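Local coordinates for protein pyroglutatmate porin OpdO (PDB 3SZV) that forms a beta-barrel channel of the Pseudomonas aeruginosa outer membrane that probably lets small carboxylates such as pyroglutamate through, at residues H24-L29 with L55-S60; E144-A149 with D167-N172; F299-D304 with R375-R380; M332-S337 with E353-L358. One frame throughout, in Å; residues are numbered along the deposited sequence.

Contact 1. Residues H24-L29 with L55-S60; sequences HASLEL and LLRLES
Glu28 and Arg57 meet across two antiparallel strands, their long side chains crossing at a slant so that one carboxylate oxygen comes to the edge of the guanidinium. Arg57 NH1 donates to Glu28 OE1 at 3.0 Å in a salt bridge, with the oxygen lying in the guanidinium plane and offering its anti lone pair; NH2 adds a weak bond to the same atom. The planes of the two groups are only 26° apart. Glu28 is fully extended, with CG anti to the backbone N (chi1 179°), and its carboxylate reaches the arginine two residues beyond its own partner, Leu55. Its other oxygen, OE2, is held by Arg30 and Ser395, so both carboxylate oxygens have partners.

A water joins Arg57, Leu55 and Ser26: it accepts from Arg57 NH1 at 2.7 Å, donates to Leu55 O at 2.9 Å and is hydrogen-bonded to Ser26 OG at 2.9 Å. Ser26 OG also rests against the aliphatic stem of Arg57, 3.6 Å from its CB. On the face of Ala25, Leu27, Leu56 and Leu58, leucine ends reach across to backbone carbonyls. Leu27 CD1 lies 3.5 Å from Leu55 O, while Leu56 CD1 sits 3.6 Å from Ser26 O. Paired backbone bonds join His24 with Glu59, Ser26 with Arg57 and Glu28 with Leu55.

A bound detergent molecule touches Leu56, consistent with an apolar face turned to the membrane and a largely polar face, carrying Glu28 and Arg57, turned inward, as expected of a beta hairpin in the wall of an outer-membrane barrel.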
loop_
_atom_site.group_PDB
_atom_site.type_symbol
_atom_site.label_atom_id
_atom_site.label_comp_id
_atom_site.label_asym_id
_atom_site.label_seq_id
_atom_site.Cartn_x
_atom_site.Cartn_y
_atom_site.Cartn_z
ATOM N N HIS A 24 12.046 -20.160 -4.794
ATOM C CA HIS A 24 11.249 -19.858 -5.974
ATOM C C HIS A 24 11.647 -18.479 -6.477
ATOM O O HIS A 24 12.203 -17.672 -5.735
ATOM C CB HIS A 24 9.756 -19.887 -5.656
ATOM C CG HIS A 24 9.274 -21.233 -5.220
ATOM N ND1 HIS A 24 9.197 -22.307 -6.081
ATOM C CD2 HIS A 24 8.870 -21.688 -4.011
ATOM C CE1 HIS A 24 8.758 -23.364 -5.423
ATOM N NE2 HIS A 24 8.550 -23.017 -4.165
ATOM N N ALA A 25 11.368 -18.217 -7.744
ATOM C CA ALA A 25 11.776 -16.971 -8.365
ATOM C C ALA A 25 10.795 -16.596 -9.464
ATOM O O ALA A 25 10.191 -17.458 -10.109
ATOM C CB ALA A 25 13.203 -17.078 -8.924
ATOM N N SER A 26 10.627 -15.298 -9.667
ATOM C CA SER A 26 9.741 -14.822 -10.710
ATOM C C SER A 26 10.316 -13.587 -11.383
ATOM O O SER A 26 11.147 -12.870 -10.817
ATOM C CB SER A 26 8.362 -14.494 -10.130
ATOM O OG SER A 26 8.445 -13.406 -9.222
ATOM N N LEU A 27 9.866 -13.335 -12.602
ATOM C CA LEU A 27 10.246 -12.121 -13.308
ATOM C C LEU A 27 8.991 -11.402 -13.752
ATOM O O LEU A 27 8.114 -12.002 -14.380
ATOM C CB LEU A 27 11.102 -12.455 -14.527
ATOM C CG LEU A 27 11.438 -11.270 -15.432
ATOM C CD1 LEU A 27 12.265 -10.248 -14.680
ATOM C CD2 LEU A 27 12.174 -11.755 -16.676
ATOM N N GLU A 28 8.899 -10.125 -13.411
ATOM C CA GLU A 28 7.775 -9.316 -13.861
ATOM C C GLU A 28 8.244 -8.225 -14.818
ATOM O O GLU A 28 9.259 -7.566 -14.581
ATOM C CB GLU A 28 7.012 -8.691 -12.683
ATOM C CG GLU A 28 5.845 -7.829 -13.151
ATOM C CD GLU A 28 5.141 -7.117 -12.015
ATOM O OE1 GLU A 28 5.542 -7.301 -10.846
ATOM O OE2 GLU A 28 4.185 -6.368 -12.298
ATOM N N LEU A 29 7.505 -8.053 -15.912
ATOM C CA LEU A 29 7.757 -6.965 -16.849
ATOM C C LEU A 29 6.625 -5.968 -16.706
ATOM O O LEU A 29 5.461 -6.358 -16.645
ATOM C CB LEU A 29 7.778 -7.485 -18.284
ATOM C CG LEU A 29 9.080 -8.076 -18.842
ATOM C CD1 LEU A 29 9.811 -8.940 -17.827
ATOM C CD2 LEU A 29 8.798 -8.859 -20.123
ATOM N N LEU A 55 11.276 -6.609 -12.800
ATOM C CA LEU A 55 11.311 -6.927 -11.382
ATOM C C LEU A 55 11.628 -8.404 -11.219
ATOM O O LEU A 55 10.825 -9.260 -11.593
ATOM C CB LEU A 55 9.972 -6.606 -10.731
ATOM C CG LEU A 55 9.487 -5.158 -10.871
ATOM C CD1 LEU A 55 8.734 -4.905 -12.180
ATOM C CD2 LEU A 55 8.596 -4.835 -9.685
ATOM N N LEU A 56 12.802 -8.700 -10.674
ATOM C CA LEU A 56 13.210 -10.079 -10.427
ATOM C C LEU A 56 13.080 -10.348 -8.935
ATOM O O LEU A 56 13.692 -9.661 -8.121
ATOM C CB LEU A 56 14.657 -10.277 -10.868
ATOM C CG LEU A 56 15.230 -11.673 -10.642
ATOM C CD1 LEU A 56 14.605 -12.674 -11.610
ATOM C CD2 LEU A 56 16.744 -11.655 -10.807
ATOM N N ARG A 57 12.262 -11.332 -8.578
ATOM C CA ARG A 57 12.029 -11.679 -7.179
ATOM C C ARG A 57 12.559 -13.079 -6.882
ATOM O O ARG A 57 12.196 -14.034 -7.561
ATOM C CB ARG A 57 10.532 -11.616 -6.863
ATOM C CG ARG A 57 9.919 -10.214 -6.949
ATOM C CD ARG A 57 8.395 -10.268 -6.794
ATOM N NE ARG A 57 7.768 -8.941 -6.763
ATOM C CZ ARG A 57 7.193 -8.344 -7.806
ATOM N NH1 ARG A 57 7.156 -8.940 -8.995
ATOM N NH2 ARG A 57 6.648 -7.143 -7.658
ATOM N N LEU A 58 13.435 -13.197 -5.889
ATOM C CA LEU A 58 13.885 -14.504 -5.433
ATOM C C LEU A 58 13.524 -14.662 -3.964
ATOM O O LEU A 58 13.779 -13.768 -3.157
ATOM C CB LEU A 58 15.388 -14.686 -5.612
ATOM C CG LEU A 58 15.896 -16.005 -5.012
ATOM C CD1 LEU A 58 16.649 -16.844 -6.042
ATOM C CD2 LEU A 58 16.750 -15.762 -3.772
ATOM N N GLU A 59 12.905 -15.789 -3.627
ATOM C CA GLU A 59 12.613 -16.115 -2.240
ATOM C C GLU A 59 13.229 -17.463 -1.905
ATOM O O GLU A 59 12.828 -18.486 -2.466
ATOM C CB GLU A 59 11.106 -16.179 -1.997
ATOM C CG GLU A 59 10.441 -14.827 -1.858
ATOM C CD GLU A 59 9.077 -14.923 -1.197
ATOM O OE1 GLU A 59 8.455 -16.007 -1.252
ATOM O OE2 GLU A 59 8.634 -13.914 -0.609
ATOM N N SER A 60 14.206 -17.482 -1.003
ATOM C CA SER A 60 14.862 -18.743 -0.671
ATOM C C SER A 60 13.966 -19.600 0.194
ATOM O O SER A 60 12.961 -19.131 0.748
ATOM C CB SER A 60 16.190 -18.522 0.068
ATOM O OG SER A 60 15.965 -18.225 1.443
HETATM O O HOH W 1 8.858 -10.708 -10.045
#

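Contact 2. Residues E144-A149 with D167-N172; sequences ELFRGA and DRNKLN
A classic beta bulge, with Asp167 and Arg168 both facing Arg147, marks this antiparallel pairing in the porin barrel, just where the chain turns a corner at Gly148. Arg147 N donates to Arg168 O, while Arg147 O accepts from Asp167 N at 2.8 Å, so one residue on the first strand spans two on the second.

The extra residue brings a carboxylate to the side of the arginine. Arg147 grips Asp167 side-on, NE bonding OD1 on its syn lone pair at 2.9 Å and NH2 bonding OD2 at 2.9 Å. Both oxygens stay close to the guanidinium plane, although the carboxylate itself is turned 36° from it. A bend at chi3 (86°) swings the Arg147 head round to this grip. Arg168 runs alongside and stacks its guanidinium on that of Arg147, centres 4.2 Å apart; the nearby Asp167 probably eases this pairing of like charges. Arg168 NH1 also bonds Asp167 O, from above the carbonyl plane.

Further along, the CE of Lys170 lies beside Leu145, 3.7 Å from its CG, and its NZ turns back to several oxygens, among them Leu171 O and Pro143 O. On the other face Asn169 runs next to Phe146; from the loop before the strand, Glu144, whose OE1 is held by Asn137 N, extends to Asn169, and Asn169 ND2 donates to the anti lone pair of Glu144 OE2 at 2.6 Å.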
loop_
_atom_site.group_PDB
_atom_site.type_symbol
_atom_site.label_atom_id
_atom_site.label_comp_id
_atom_site.label_asym_id
_atom_site.label_seq_id
_atom_site.Cartn_x
_atom_site.Cartn_y
_atom_site.Cartn_z
ATOM N N GLU A 144 8.084 1.078 -4.043
ATOM C CA GLU A 144 8.761 1.664 -2.896
ATOM C C GLU A 144 9.339 0.534 -2.018
ATOM O O GLU A 144 8.726 -0.527 -1.876
ATOM C CB GLU A 144 7.762 2.501 -2.088
ATOM C CG GLU A 144 8.356 3.196 -0.863
ATOM C CD GLU A 144 7.321 3.952 -0.051
ATOM O OE1 GLU A 144 6.133 3.612 -0.130
ATOM O OE2 GLU A 144 7.700 4.907 0.665
ATOM N N LEU A 145 10.515 0.759 -1.431
ATOM C CA LEU A 145 11.085 -0.176 -0.457
ATOM C C LEU A 145 11.434 0.593 0.803
ATOM O O LEU A 145 11.754 1.789 0.749
ATOM C CB LEU A 145 12.362 -0.843 -0.991
ATOM C CG LEU A 145 12.213 -1.693 -2.242
ATOM C CD1 LEU A 145 13.580 -2.138 -2.736
ATOM C CD2 LEU A 145 11.322 -2.885 -1.958
ATOM N N PHE A 146 11.351 -0.079 1.943
ATOM C CA PHE A 146 11.915 0.457 3.172
ATOM C C PHE A 146 13.132 -0.363 3.550
ATOM O O PHE A 146 13.234 -1.545 3.200
ATOM C CB PHE A 146 10.898 0.394 4.317
ATOM C CG PHE A 146 9.625 1.124 4.036
ATOM C CD1 PHE A 146 8.411 0.449 4.004
ATOM C CD2 PHE A 146 9.641 2.494 3.820
ATOM C CE1 PHE A 146 7.219 1.132 3.756
ATOM C CE2 PHE A 146 8.439 3.193 3.571
ATOM C CZ PHE A 146 7.240 2.491 3.533
ATOM N N ARG A 147 14.066 0.263 4.250
ATOM C CA ARG A 147 15.165 -0.463 4.866
ATOM C C ARG A 147 14.839 -0.633 6.339
ATOM O O ARG A 147 14.507 0.337 7.024
ATOM C CB ARG A 147 16.487 0.294 4.709
ATOM C CG ARG A 147 17.701 -0.566 5.075
ATOM C CD ARG A 147 19.009 0.179 4.900
ATOM N NE ARG A 147 19.336 0.960 6.096
ATOM C CZ ARG A 147 20.564 1.376 6.386
ATOM N NH1 ARG A 147 21.575 1.096 5.564
ATOM N NH2 ARG A 147 20.780 2.055 7.504
ATOM N N GLY A 148 14.921 -1.857 6.838
ATOM C CA GLY A 148 14.678 -2.053 8.255
ATOM C C GLY A 148 14.485 -3.497 8.650
ATOM O O GLY A 148 14.902 -4.413 7.938
ATOM N N ALA A 149 13.844 -3.688 9.797
ATOM C CA ALA A 149 13.543 -5.013 10.304
ATOM C C ALA A 149 12.050 -5.104 10.564
ATOM O O ALA A 149 11.444 -4.166 11.109
ATOM C CB ALA A 149 14.333 -5.288 11.581
ATOM N N ASP A 167 14.573 2.502 8.871
ATOM C CA ASP A 167 15.417 3.683 8.905
ATOM C C ASP A 167 15.658 4.367 7.567
ATOM O O ASP A 167 16.343 5.382 7.516
ATOM C CB ASP A 167 16.719 3.447 9.679
ATOM C CG ASP A 167 17.667 2.510 8.977
ATOM O OD1 ASP A 167 17.363 2.065 7.847
ATOM O OD2 ASP A 167 18.747 2.251 9.565
ATOM N N ARG A 168 15.091 3.821 6.495
ATOM C CA ARG A 168 15.201 4.452 5.176
ATOM C C ARG A 168 13.966 4.200 4.341
ATOM O O ARG A 168 13.283 3.185 4.518
ATOM C CB ARG A 168 16.389 3.907 4.376
ATOM C CG ARG A 168 17.745 3.986 5.064
ATOM C CD ARG A 168 18.337 5.377 5.006
ATOM N NE ARG A 168 19.724 5.359 5.458
ATOM C CZ ARG A 168 20.103 5.530 6.721
ATOM N NH1 ARG A 168 19.197 5.742 7.669
ATOM N NH2 ARG A 168 21.393 5.493 7.037
ATOM N N ASN A 169 13.748 5.105 3.386
ATOM C CA ASN A 169 12.685 5.037 2.392
ATOM C C ASN A 169 13.340 5.097 1.017
ATOM O O ASN A 169 14.083 6.035 0.731
ATOM C CB ASN A 169 11.796 6.273 2.592
ATOM C CG ASN A 169 10.457 6.215 1.855
ATOM O OD1 ASN A 169 9.624 7.123 2.031
ATOM N ND2 ASN A 169 10.232 5.188 1.057
ATOM N N LYS A 170 13.098 4.096 0.175
ATOM C CA LYS A 170 13.460 4.217 -1.234
ATOM C C LYS A 170 12.190 4.504 -2.011
ATOM O O LYS A 170 11.352 3.622 -2.186
ATOM C CB LYS A 170 14.115 2.945 -1.780
ATOM C CG LYS A 170 14.558 3.104 -3.253
ATOM C CD LYS A 170 14.608 1.780 -4.012
ATOM C CE LYS A 170 13.214 1.210 -4.270
ATOM N NZ LYS A 170 12.428 2.022 -5.249
ATOM N N LEU A 171 12.026 5.748 -2.445
ATOM C CA LEU A 171 10.824 6.109 -3.177
ATOM C C LEU A 171 10.671 5.229 -4.410
ATOM O O LEU A 171 11.660 4.746 -4.981
ATOM C CB LEU A 171 10.860 7.578 -3.586
ATOM C CG LEU A 171 10.994 8.577 -2.437
ATOM C CD1 LEU A 171 11.086 9.999 -2.991
ATOM C CD2 LEU A 171 9.837 8.467 -1.450
ATOM N N ASN A 172 9.429 5.017 -4.829
ATOM C CA ASN A 172 9.182 4.198 -6.005
ATOM C C ASN A 172 10.024 4.597 -7.216
ATOM O O ASN A 172 10.493 3.736 -7.951
ATOM C CB ASN A 172 7.679 4.133 -6.346
ATOM C CG ASN A 172 7.007 5.493 -6.357
ATOM O OD1 ASN A 172 7.650 6.525 -6.544
ATOM N ND2 ASN A 172 5.691 5.495 -6.163
#

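Contact 3. Residues F299-D304 with R375-R380; sequences FIQIGD and RNATVR
The guanidinium of Arg375 carries the aliphatic part of Gln301 on one face, with Gln301 CG 3.6 Å above its plane and set toward the rim. Their side chains run antiparallel, each reaching toward the base of the other, and the Gln301 amide is turned 40° from the guanidinium. Here a loop between strands 271-281 and 311-320 folds against a wall strand of the porin barrel far from it in sequence, with no direct hydrogen bond between the two segments.

Water takes over that task. One molecule donates to Gln301 OE1 at 2.8 Å and accepts from Arg375 NH2 at 2.9 Å; a second donates to Gln301 O at 2.9 Å and accepts from Arg375 NH1 at 3.1 Å. Side chain and backbone of the same glutamine are thus bridged by water to the two terminal nitrogens, NH2 and NH1, of one guanidinium. A bend at chi3 (62°) turns the guanidinium toward Gln301. Gln301 is extended and carries its amide to the strand. There OE1 passes close to Arg375 CB, and the methyl of Ala377 presses against the amide, 3.6 Å from its CD. The amide is fixed in rotation by NE2, which bonds Glu389 on the next strand, while OE1 receives the water.

Ile302, the neighbouring loop residue, supplies the apolar half of the contact. Its CG1 branch extends toward the strand, bringing CD1 against the methyls of both Ala377 and Val379: CD1 is 3.8 Å from Ala377 CB and 3.6 Å from Val379 CG2.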
loop_
_atom_site.group_PDB
_atom_site.type_symbol
_atom_site.label_atom_id
_atom_site.label_comp_id
_atom_site.label_asym_id
_atom_site.label_seq_id
_atom_site.Cartn_x
_atom_site.Cartn_y
_atom_site.Cartn_z
ATOM N N PHE A 299 -8.713 7.259 0.372
ATOM C CA PHE A 299 -7.486 7.430 -0.408
ATOM C C PHE A 299 -7.639 6.641 -1.702
ATOM O O PHE A 299 -7.825 5.416 -1.681
ATOM C CB PHE A 299 -6.274 6.937 0.400
ATOM C CG PHE A 299 -5.037 6.641 -0.418
ATOM C CD1 PHE A 299 -4.405 7.632 -1.153
ATOM C CD2 PHE A 299 -4.475 5.376 -0.383
ATOM C CE1 PHE A 299 -3.240 7.344 -1.885
ATOM C CE2 PHE A 299 -3.316 5.088 -1.101
ATOM C CZ PHE A 299 -2.704 6.074 -1.848
ATOM N N ILE A 300 -7.578 7.358 -2.819
ATOM C CA ILE A 300 -7.848 6.782 -4.129
ATOM C C ILE A 300 -6.713 7.092 -5.116
ATOM O O ILE A 300 -5.551 7.142 -4.693
ATOM C CB ILE A 300 -9.263 7.172 -4.616
ATOM C CG1 ILE A 300 -9.453 8.692 -4.674
ATOM C CG2 ILE A 300 -10.309 6.543 -3.706
ATOM C CD1 ILE A 300 -10.691 9.090 -5.475
ATOM N N GLN A 301 -7.002 7.263 -6.408
ATOM C CA GLN A 301 -5.913 7.280 -7.385
ATOM C C GLN A 301 -4.955 8.436 -7.169
ATOM O O GLN A 301 -3.731 8.256 -7.172
ATOM C CB GLN A 301 -6.446 7.294 -8.820
ATOM C CG GLN A 301 -5.350 7.277 -9.876
ATOM C CD GLN A 301 -5.894 7.073 -11.283
ATOM O OE1 GLN A 301 -6.920 6.419 -11.484
ATOM N NE2 GLN A 301 -5.206 7.637 -12.271
ATOM N N ILE A 302 -5.507 9.623 -6.981
ATOM C CA ILE A 302 -4.673 10.806 -6.801
ATOM C C ILE A 302 -4.692 11.284 -5.352
ATOM O O ILE A 302 -3.652 11.326 -4.676
ATOM C CB ILE A 302 -5.098 11.938 -7.745
ATOM C CG1 ILE A 302 -4.965 11.480 -9.206
ATOM C CG2 ILE A 302 -4.255 13.197 -7.498
ATOM C CD1 ILE A 302 -5.435 12.490 -10.227
ATOM N N GLY A 303 -5.876 11.609 -4.858
ATOM C CA GLY A 303 -5.984 12.245 -3.557
ATOM C C GLY A 303 -6.210 11.337 -2.368
ATOM O O GLY A 303 -6.718 10.211 -2.496
ATOM N N ASP A 304 -5.821 11.825 -1.196
ATOM C CA ASP A 304 -6.026 11.087 0.039
ATOM C C ASP A 304 -7.230 11.574 0.848
ATOM O O ASP A 304 -7.653 10.909 1.801
ATOM C CB ASP A 304 -4.753 11.058 0.907
ATOM C CG ASP A 304 -4.293 12.429 1.337
ATOM O OD1 ASP A 304 -5.053 13.421 1.184
ATOM O OD2 ASP A 304 -3.156 12.514 1.861
ATOM N N ARG A 375 -6.202 3.382 -16.053
ATOM C CA ARG A 375 -6.725 4.077 -14.883
ATOM C C ARG A 375 -6.886 5.553 -15.214
ATOM O O ARG A 375 -5.907 6.247 -15.494
ATOM C CB ARG A 375 -5.781 3.917 -13.686
ATOM C CG ARG A 375 -5.401 2.464 -13.398
ATOM C CD ARG A 375 -4.574 2.340 -12.117
ATOM N NE ARG A 375 -5.340 2.790 -10.961
ATOM C CZ ARG A 375 -4.821 3.367 -9.879
ATOM N NH1 ARG A 375 -3.510 3.581 -9.781
ATOM N NH2 ARG A 375 -5.621 3.757 -8.889
ATOM N N ASN A 376 -8.122 6.035 -15.186
ATOM C CA ASN A 376 -8.402 7.407 -15.552
ATOM C C ASN A 376 -8.940 8.148 -14.335
ATOM O O ASN A 376 -9.804 7.638 -13.624
ATOM C CB ASN A 376 -9.414 7.406 -16.707
ATOM C CG ASN A 376 -10.007 8.769 -16.981
ATOM O OD1 ASN A 376 -11.184 9.005 -16.706
ATOM N ND2 ASN A 376 -9.205 9.673 -17.534
ATOM N N ALA A 377 -8.407 9.334 -14.069
ATOM C CA ALA A 377 -8.850 10.118 -12.925
ATOM C C ALA A 377 -9.049 11.577 -13.297
ATOM O O ALA A 377 -8.340 12.122 -14.154
ATOM C CB ALA A 377 -7.857 10.012 -11.791
ATOM N N THR A 378 -10.012 12.195 -12.630
ATOM C CA THR A 378 -10.283 13.621 -12.780
ATOM C C THR A 378 -10.401 14.198 -11.382
ATOM O O THR A 378 -11.133 13.648 -10.559
ATOM C CB THR A 378 -11.630 13.831 -13.500
ATOM O OG1 THR A 378 -11.554 13.262 -14.809
ATOM C CG2 THR A 378 -11.965 15.323 -13.625
ATOM N N VAL A 379 -9.705 15.304 -11.114
ATOM C CA VAL A 379 -9.807 15.973 -9.827
ATOM C C VAL A 379 -10.186 17.424 -10.068
ATOM O O VAL A 379 -9.586 18.075 -10.923
ATOM C CB VAL A 379 -8.450 15.969 -9.074
ATOM C CG1 VAL A 379 -8.534 16.824 -7.814
ATOM C CG2 VAL A 379 -8.007 14.539 -8.740
ATOM N N ARG A 380 -11.179 17.920 -9.328
ATOM C CA ARG A 380 -11.537 19.342 -9.348
ATOM C C ARG A 380 -11.562 19.853 -7.921
ATOM O O ARG A 380 -12.131 19.221 -7.037
ATOM C CB ARG A 380 -12.902 19.578 -10.000
ATOM C CG ARG A 380 -12.988 19.122 -11.450
ATOM C CD ARG A 380 -12.011 19.868 -12.338
ATOM N NE ARG A 380 -12.122 19.444 -13.734
ATOM C CZ ARG A 380 -11.229 18.701 -14.386
ATOM N NH1 ARG A 380 -10.122 18.271 -13.783
ATOM N NH2 ARG A 380 -11.444 18.381 -15.650
HETATM O O HOH W 2 -8.170 4.385 -10.057
HETATM O O HOH W 3 -2.634 5.653 -7.702
#

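Contact 4. Residues M332-S337 with E353-L358; sequences MSRYVS and ERNTDL
Met332 lays its CE methyl against Asp357 on the partner strand, 3.5 Å from OD2, and over the centre of the Arg334 guanidinium on its own strand. Bends at chi2 and chi3 curl the thioether into this place within a beta hairpin of the barrel wall, whose strands run antiparallel, with Met332-Asp357, Arg334-Asn355 and Val336-Glu353 as hydrogen-bonded pairs.

Arg334 holds Asn355 OD1 through NE at 2.9 Å and, weakly, through NH2; guanidinium and amide stand 69° apart. The same OD1 accepts from Gln301 N of the loop 299-304, while ND2 donates to Glu353 OE2 at 2.9 Å along a nearly straight line (174°), so bonds at both ends set the rotation of the amide. Glu353 in turn receives the backbone N-H groups of Ile302 and Gly303, making the Glu353-Asn355 pair a polar seat for that loop. A water donates to Asp357 OD1 at 2.8 Å and accepts a weak bond from Arg334 NH2.

On the reverse face, Tyr335 presents its ring edge to Arg354 CB, and the hydroxyls Ser333 OG and Thr356 OG1 are hydrogen-bonded at 3.1 Å.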
loop_
_atom_site.group_PDB
_atom_site.type_symbol
_atom_site.label_atom_id
_atom_site.label_comp_id
_atom_site.label_asym_id
_atom_site.label_seq_id
_atom_site.Cartn_x
_atom_site.Cartn_y
_atom_site.Cartn_z
ATOM N N MET A 332 -13.991 -0.861 -12.666
ATOM C CA MET A 332 -14.260 -0.180 -11.407
ATOM C C MET A 332 -14.475 1.305 -11.678
ATOM O O MET A 332 -13.784 1.892 -12.515
ATOM C CB MET A 332 -13.096 -0.373 -10.433
ATOM C CG MET A 332 -13.320 0.298 -9.070
ATOM S SD MET A 332 -12.877 2.050 -8.968
ATOM C CE MET A 332 -11.101 1.932 -9.090
ATOM N N SER A 333 -15.440 1.914 -10.999
ATOM C CA SER A 333 -15.517 3.366 -11.008
ATOM C C SER A 333 -15.849 3.840 -9.603
ATOM O O SER A 333 -16.628 3.211 -8.883
ATOM C CB SER A 333 -16.545 3.857 -12.027
ATOM O OG SER A 333 -16.335 5.229 -12.330
ATOM N N ARG A 334 -15.259 4.956 -9.206
ATOM C CA ARG A 334 -15.527 5.485 -7.878
ATOM C C ARG A 334 -15.483 7.001 -7.907
ATOM O O ARG A 334 -14.886 7.603 -8.796
ATOM C CB ARG A 334 -14.541 4.923 -6.848
ATOM C CG ARG A 334 -13.091 5.189 -7.187
ATOM C CD ARG A 334 -12.141 4.504 -6.218
ATOM N NE ARG A 334 -10.786 4.618 -6.727
ATOM C CZ ARG A 334 -9.762 3.885 -6.313
ATOM N NH1 ARG A 334 -9.924 3.013 -5.327
ATOM N NH2 ARG A 334 -8.564 4.038 -6.862
ATOM N N TYR A 335 -16.141 7.600 -6.928
ATOM C CA TYR A 335 -16.250 9.042 -6.835
ATOM C C TYR A 335 -16.141 9.399 -5.365
ATOM O O TYR A 335 -16.786 8.771 -4.512
ATOM C CB TYR A 335 -17.596 9.496 -7.395
ATOM C CG TYR A 335 -17.867 10.976 -7.265
ATOM C CD1 TYR A 335 -18.636 11.474 -6.220
ATOM C CD2 TYR A 335 -17.378 11.871 -8.205
ATOM C CE1 TYR A 335 -18.909 12.844 -6.114
ATOM C CE2 TYR A 335 -17.649 13.238 -8.106
ATOM C CZ TYR A 335 -18.402 13.703 -7.055
ATOM O OH TYR A 335 -18.656 15.061 -6.973
ATOM N N VAL A 336 -15.316 10.397 -5.068
ATOM C CA VAL A 336 -15.164 10.885 -3.711
ATOM C C VAL A 336 -15.356 12.394 -3.719
ATOM O O VAL A 336 -14.794 13.095 -4.556
ATOM C CB VAL A 336 -13.778 10.547 -3.148
ATOM C CG1 VAL A 336 -13.652 11.037 -1.711
ATOM C CG2 VAL A 336 -13.513 9.043 -3.222
ATOM N N SER A 337 -16.186 12.880 -2.800
ATOM C CA SER A 337 -16.463 14.310 -2.683
ATOM C C SER A 337 -16.085 14.785 -1.290
ATOM O O SER A 337 -16.517 14.217 -0.288
ATOM C CB SER A 337 -17.948 14.565 -2.950
ATOM O OG SER A 337 -18.274 15.944 -2.843
ATOM N N GLU A 353 -13.086 13.890 -6.770
ATOM C CA GLU A 353 -12.257 13.079 -7.650
ATOM C C GLU A 353 -13.056 11.885 -8.146
ATOM O O GLU A 353 -13.748 11.229 -7.371
ATOM C CB GLU A 353 -10.993 12.610 -6.920
ATOM C CG GLU A 353 -10.115 11.691 -7.769
ATOM C CD GLU A 353 -8.804 11.295 -7.098
ATOM O OE1 GLU A 353 -8.379 11.969 -6.124
ATOM O OE2 GLU A 353 -8.197 10.290 -7.538
ATOM N N ARG A 354 -12.971 11.638 -9.446
ATOM C CA ARG A 354 -13.545 10.443 -10.038
ATOM C C ARG A 354 -12.420 9.576 -10.581
ATOM O O ARG A 354 -11.472 10.084 -11.169
ATOM C CB ARG A 354 -14.495 10.807 -11.181
ATOM C CG ARG A 354 -15.084 9.583 -11.845
ATOM C CD ARG A 354 -15.479 9.823 -13.298
ATOM N NE ARG A 354 -14.473 10.539 -14.090
ATOM C CZ ARG A 354 -13.289 10.052 -14.467
ATOM N NH1 ARG A 354 -12.895 8.829 -14.111
ATOM N NH2 ARG A 354 -12.478 10.807 -15.199
ATOM N N ASN A 355 -12.529 8.263 -10.390
ATOM C CA ASN A 355 -11.581 7.313 -10.970
ATOM C C ASN A 355 -12.335 6.248 -11.734
ATOM O O ASN A 355 -13.408 5.820 -11.303
ATOM C CB ASN A 355 -10.809 6.530 -9.902
ATOM C CG ASN A 355 -9.943 7.383 -8.989
ATOM O OD1 ASN A 355 -9.468 6.870 -7.975
ATOM N ND2 ASN A 355 -9.704 8.654 -9.327
ATOM N N THR A 356 -11.774 5.797 -12.851
ATOM C CA THR A 356 -12.319 4.643 -13.565
ATOM C C THR A 356 -11.173 3.752 -13.995
ATOM O O THR A 356 -10.217 4.226 -14.606
ATOM C CB THR A 356 -13.110 5.067 -14.809
ATOM O OG1 THR A 356 -14.184 5.922 -14.411
ATOM C CG2 THR A 356 -13.672 3.832 -15.538
ATOM N N ASP A 357 -11.264 2.462 -13.664
ATOM C CA ASP A 357 -10.250 1.485 -14.045
ATOM C C ASP A 357 -10.879 0.451 -14.963
ATOM O O ASP A 357 -11.902 -0.137 -14.623
ATOM C CB ASP A 357 -9.710 0.741 -12.821
ATOM C CG ASP A 357 -8.767 1.578 -11.972
ATOM O OD1 ASP A 357 -8.554 2.764 -12.287
ATOM O OD2 ASP A 357 -8.253 1.030 -10.972
ATOM N N LEU A 358 -10.258 0.214 -16.115
ATOM C CA LEU A 358 -10.687 -0.835 -17.025
ATOM C C LEU A 358 -9.486 -1.734 -17.224
ATOM O O LEU A 358 -8.388 -1.257 -17.498
ATOM C CB LEU A 358 -11.083 -0.239 -18.375
ATOM C CG LEU A 358 -12.490 -0.477 -18.921
ATOM C CD1 LEU A 358 -12.561 0.011 -20.358
ATOM C CD2 LEU A 358 -12.870 -1.944 -18.834
HETATM O O HOH W 2 -8.170 4.385 -10.057
#

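From the N terminus, contact 1 comes first, closing the hairpin of strands 24-38 and 49-59. Contact 2 follows in series, joining the short strand 145-147 to the end of strand 159-170; its centre is about 19 Å from that of contact 1. Contact 3 closes the longest excursion, returning from the loop 299-304 to strand 371-381, and contact 4, a hairpin of consecutive strands, is nested inside it. These last two have centres about 7 Å apart: strands 346-361 and 371-381 are neighbours, and one water belongs to both. Contacts 2 and 4 lie on opposite sides of the chain's centre, so the set samples well-separated parts of the barrel.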